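Local coordinates for hypothetical protein (Prochlorococcus marinus, PDB 2HX5), which probably hydrolyses 1,4-dihydroxy-2-naphthoyl-CoA to 1,4-dihydroxy-2-naphthoate and CoA, a step in phylloquinone biosynthesis, at residues A74-T82 with E109-L117. Residues are numbered along the deposited sequence; the frame is centred on the assembly and turned at random. Where two conformers were deposited one is given.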
loop_
_atom_site.group_PDB
_atom_site.type_symbol
_atom_site.label_atom_id
_atom_site.label_comp_id
_atom_site.label_asym_id
_atom_site.label_seq_id
_atom_site.Cartn_x
_atom_site.Cartn_y
_atom_site.Cartn_z
ATOM N N ALA A 74 -0.109 -6.909 16.704
ATOM C CA ALA A 74 0.650 -5.723 17.101
ATOM C C ALA A 74 -0.028 -4.973 18.190
ATOM O O ALA A 74 -1.286 -4.952 18.256
ATOM C CB ALA A 74 0.902 -4.793 15.958
ATOM N N ASP A 75 0.774 -4.328 19.044
ATOM C CA ASP A 75 0.271 -3.354 20.035
ATOM C C ASP A 75 0.903 -1.999 19.654
ATOM O O ASP A 75 2.107 -1.931 19.391
ATOM C CB ASP A 75 0.726 -3.704 21.444
ATOM C CG ASP A 75 0.120 -4.938 22.051
ATOM O OD1 ASP A 75 -0.613 -5.712 21.463
ATOM O OD2 ASP A 75 0.506 -5.189 23.233
ATOM N N PHE A 76 0.096 -0.949 19.676
ATOM C CA PHE A 76 0.522 0.396 19.330
ATOM C C PHE A 76 0.464 1.204 20.612
ATOM O O PHE A 76 -0.603 1.396 21.168
ATOM C CB PHE A 76 -0.388 0.951 18.231
ATOM C CG PHE A 76 -0.456 0.118 17.006
ATOM C CD1 PHE A 76 -1.386 -0.921 16.915
ATOM C CD2 PHE A 76 0.369 0.326 15.908
ATOM C CE1 PHE A 76 -1.492 -1.706 15.838
ATOM C CE2 PHE A 76 0.223 -0.469 14.778
ATOM C CZ PHE A 76 -0.658 -1.509 14.766
ATOM N N ARG A 77 1.612 1.697 21.058
ATOM C CA ARG A 77 1.735 2.267 22.393
ATOM C C ARG A 77 1.899 3.760 22.339
ATOM O O ARG A 77 1.320 4.473 23.183
ATOM C CB ARG A 77 2.941 1.658 23.138
ATOM C CG ARG A 77 3.044 0.104 23.114
ATOM C CD ARG A 77 1.865 -0.646 23.767
ATOM N NE ARG A 77 1.890 -0.498 25.223
ATOM C CZ ARG A 77 0.884 -0.058 25.975
ATOM N NH1 ARG A 77 -0.293 0.271 25.437
ATOM N NH2 ARG A 77 1.050 0.042 27.288
ATOM N N ARG A 78 2.683 4.264 21.383
ATOM C CA ARG A 78 2.896 5.729 21.221
ATOM C C ARG A 78 2.774 6.115 19.776
ATOM O O ARG A 78 3.136 5.343 18.913
ATOM C CB ARG A 78 4.297 6.086 21.720
ATOM C CG ARG A 78 4.484 5.826 23.196
ATOM C CD ARG A 78 5.901 5.936 23.655
ATOM N NE ARG A 78 5.937 6.630 24.931
ATOM C CZ ARG A 78 6.177 7.932 25.076
ATOM N NH1 ARG A 78 6.446 8.710 24.020
ATOM N NH2 ARG A 78 6.168 8.462 26.297
ATOM N N PRO A 79 2.269 7.322 19.503
ATOM C CA PRO A 79 2.130 7.740 18.107
ATOM C C PRO A 79 3.472 7.817 17.371
ATOM O O PRO A 79 4.510 8.194 17.944
ATOM C CB PRO A 79 1.497 9.128 18.194
ATOM C CG PRO A 79 1.629 9.534 19.576
ATOM C CD PRO A 79 1.796 8.339 20.444
ATOM N N ILE A 80 3.419 7.480 16.081
ATOM C CA ILE A 80 4.586 7.435 15.232
ATOM C C ILE A 80 4.349 8.412 14.114
ATOM O O ILE A 80 3.251 8.422 13.528
ATOM C CB ILE A 80 4.790 5.993 14.666
ATOM C CG1 ILE A 80 5.202 5.041 15.810
ATOM C CG2 ILE A 80 5.852 5.937 13.482
ATOM C CD1 ILE A 80 5.156 3.545 15.463
ATOM N N HIS A 81 5.335 9.258 13.853
ATOM C CA HIS A 81 5.203 10.423 12.961
ATOM C C HIS A 81 6.117 10.426 11.759
ATOM O O HIS A 81 7.176 9.834 11.789
ATOM C CB HIS A 81 5.528 11.696 13.776
ATOM C CG HIS A 81 4.466 12.047 14.748
ATOM N ND1 HIS A 81 4.595 11.837 16.107
ATOM C CD2 HIS A 81 3.238 12.583 14.560
ATOM C CE1 HIS A 81 3.484 12.225 16.712
ATOM N NE2 HIS A 81 2.633 12.650 15.795
ATOM N N THR A 82 5.719 11.129 10.698
ATOM C CA THR A 82 6.574 11.259 9.525
ATOM C C THR A 82 7.955 11.837 9.916
ATOM O O THR A 82 8.065 12.841 10.642
ATOM C CB THR A 82 5.871 12.014 8.314
ATOM O OG1 THR A 82 6.846 12.679 7.510
ATOM C CG2 THR A 82 4.878 13.050 8.783
ATOM N N GLU A 109 13.274 7.635 20.001
ATOM C CA GLU A 109 13.851 8.396 21.116
ATOM C C GLU A 109 13.890 7.500 22.350
ATOM O O GLU A 109 13.432 7.865 23.428
ATOM C CB GLU A 109 13.050 9.684 21.306
ATOM C CG GLU A 109 13.266 10.646 20.124
ATOM C CD GLU A 109 12.326 11.855 20.103
ATOM O OE1 GLU A 109 11.942 12.354 21.188
ATOM O OE2 GLU A 109 11.973 12.307 18.987
ATOM N N GLU A 110 14.389 6.280 22.137
ATOM C CA GLU A 110 14.589 5.291 23.205
ATOM C C GLU A 110 13.342 4.688 23.853
ATOM O O GLU A 110 13.485 3.867 24.734
ATOM C CB GLU A 110 15.452 5.896 24.342
ATOM C CG GLU A 110 16.736 6.556 23.892
ATOM C CD GLU A 110 17.668 5.584 23.217
ATOM O OE1 GLU A 110 17.472 4.356 23.370
ATOM O OE2 GLU A 110 18.607 6.051 22.536
ATOM N N GLN A 111 12.142 5.080 23.436
ATOM C CA GLN A 111 10.923 4.605 24.054
ATOM C C GLN A 111 10.215 3.647 23.090
ATOM O O GLN A 111 10.263 3.863 21.911
ATOM C CB GLN A 111 10.034 5.775 24.337
ATOM C CG GLN A 111 10.668 6.716 25.400
ATOM C CD GLN A 111 9.646 7.605 26.067
ATOM O OE1 GLN A 111 9.609 8.825 25.832
ATOM N NE2 GLN A 111 8.800 7.000 26.915
ATOM N N ILE A 112 9.587 2.615 23.604
ATOM C CA ILE A 112 8.884 1.658 22.750
ATOM C C ILE A 112 7.610 2.297 22.234
ATOM O O ILE A 112 6.761 2.701 23.042
ATOM C CB ILE A 112 8.529 0.362 23.465
ATOM C CG1 ILE A 112 9.809 -0.381 23.897
ATOM C CG2 ILE A 112 7.740 -0.599 22.532
ATOM C CD1 ILE A 112 9.568 -1.671 24.733
ATOM N N ALA A 113 7.476 2.432 20.909
ATOM C CA ALA A 113 6.278 3.007 20.324
ATOM C C ALA A 113 5.286 1.926 19.865
ATOM O O ALA A 113 4.091 2.174 19.825
ATOM C CB ALA A 113 6.656 3.856 19.147
ATOM N N ALA A 114 5.767 0.743 19.534
ATOM C CA ALA A 114 4.939 -0.348 19.036
ATOM C C ALA A 114 5.740 -1.640 19.105
ATOM O O ALA A 114 6.997 -1.643 19.098
ATOM C CB ALA A 114 4.490 -0.069 17.587
ATOM N N HIS A 115 5.039 -2.769 19.112
ATOM C CA HIS A 115 5.694 -4.030 18.935
ATOM C C HIS A 115 4.746 -4.976 18.211
ATOM O O HIS A 115 3.534 -4.745 18.212
ATOM C CB HIS A 115 6.187 -4.635 20.246
ATOM C CG HIS A 115 5.132 -4.810 21.280
ATOM N ND1 HIS A 115 4.281 -5.893 21.293
ATOM C CD2 HIS A 115 4.818 -4.068 22.365
ATOM C CE1 HIS A 115 3.502 -5.811 22.368
ATOM N NE2 HIS A 115 3.798 -4.705 23.016
ATOM N N ALA A 116 5.290 -5.996 17.561
ATOM C CA ALA A 116 4.503 -6.884 16.734
ATOM C C ALA A 116 5.093 -8.266 16.777
ATOM O O ALA A 116 6.252 -8.477 17.133
ATOM C CB ALA A 116 4.477 -6.409 15.299
ATOM N N LEU A 117 4.307 -9.245 16.355
ATOM C CA LEU A 117 4.710 -10.646 16.339
ATOM C C LEU A 117 4.150 -11.241 15.059
ATOM O O LEU A 117 2.965 -11.037 14.752
ATOM C CB LEU A 117 4.129 -11.369 17.562
ATOM C CG LEU A 117 4.490 -12.822 17.681
ATOM C CD1 LEU A 117 5.936 -12.982 18.221
ATOM C CD2 LEU A 117 3.566 -13.558 18.727
#
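Asp75 and His115 form an antiparallel hydrogen-bonded pair: Asp75 N donates to His115 O (2.9 Å), and His115 N returns a bond to Asp75 O (3.1 Å). Past Phe76 the chain turns, and Ala113 O accepts two backbone bonds, from Arg77 N at 2.8 Å and Arg78 N at 3.0 Å. These two bonds lie just beyond the last strand pair, Phe76 with Ala114, beside a classic beta bulge, in which Ala113 and Ala114 together stand across from Phe106 on the neighbouring strand. His115 CG stands between its backbone N and carbonyl carbon (chi1 56°), which brings the ring alongside Asp75. There Asp75 CB sits over its face, a CH-pi contact of 3.9 Å to the ring centroid. The carboxylate is tilted 53° to the ring, and its OD1 bonds His71 of a third subunit. An alanine in place of His115 would remove the ring and would probably leave the Asp75 side chain less confined on this side, with His71 of the neighbouring subunit still holding OD1. Farther out, Gln111 NE2 lies over one face of the Arg78 guanidinium. On the sheet face away from Asp75 and His115, Ala74 CB meets Ala116 CB at 4.0 Å, next to helix 29-45. Ile80 CG1 packs on Ala113 CB at 3.8 Å. The small Ala74 and Ala116 are consistent with close packing of the hotdog-fold sheet on its helix, while Asp75 links strand pairing to subunit assembly.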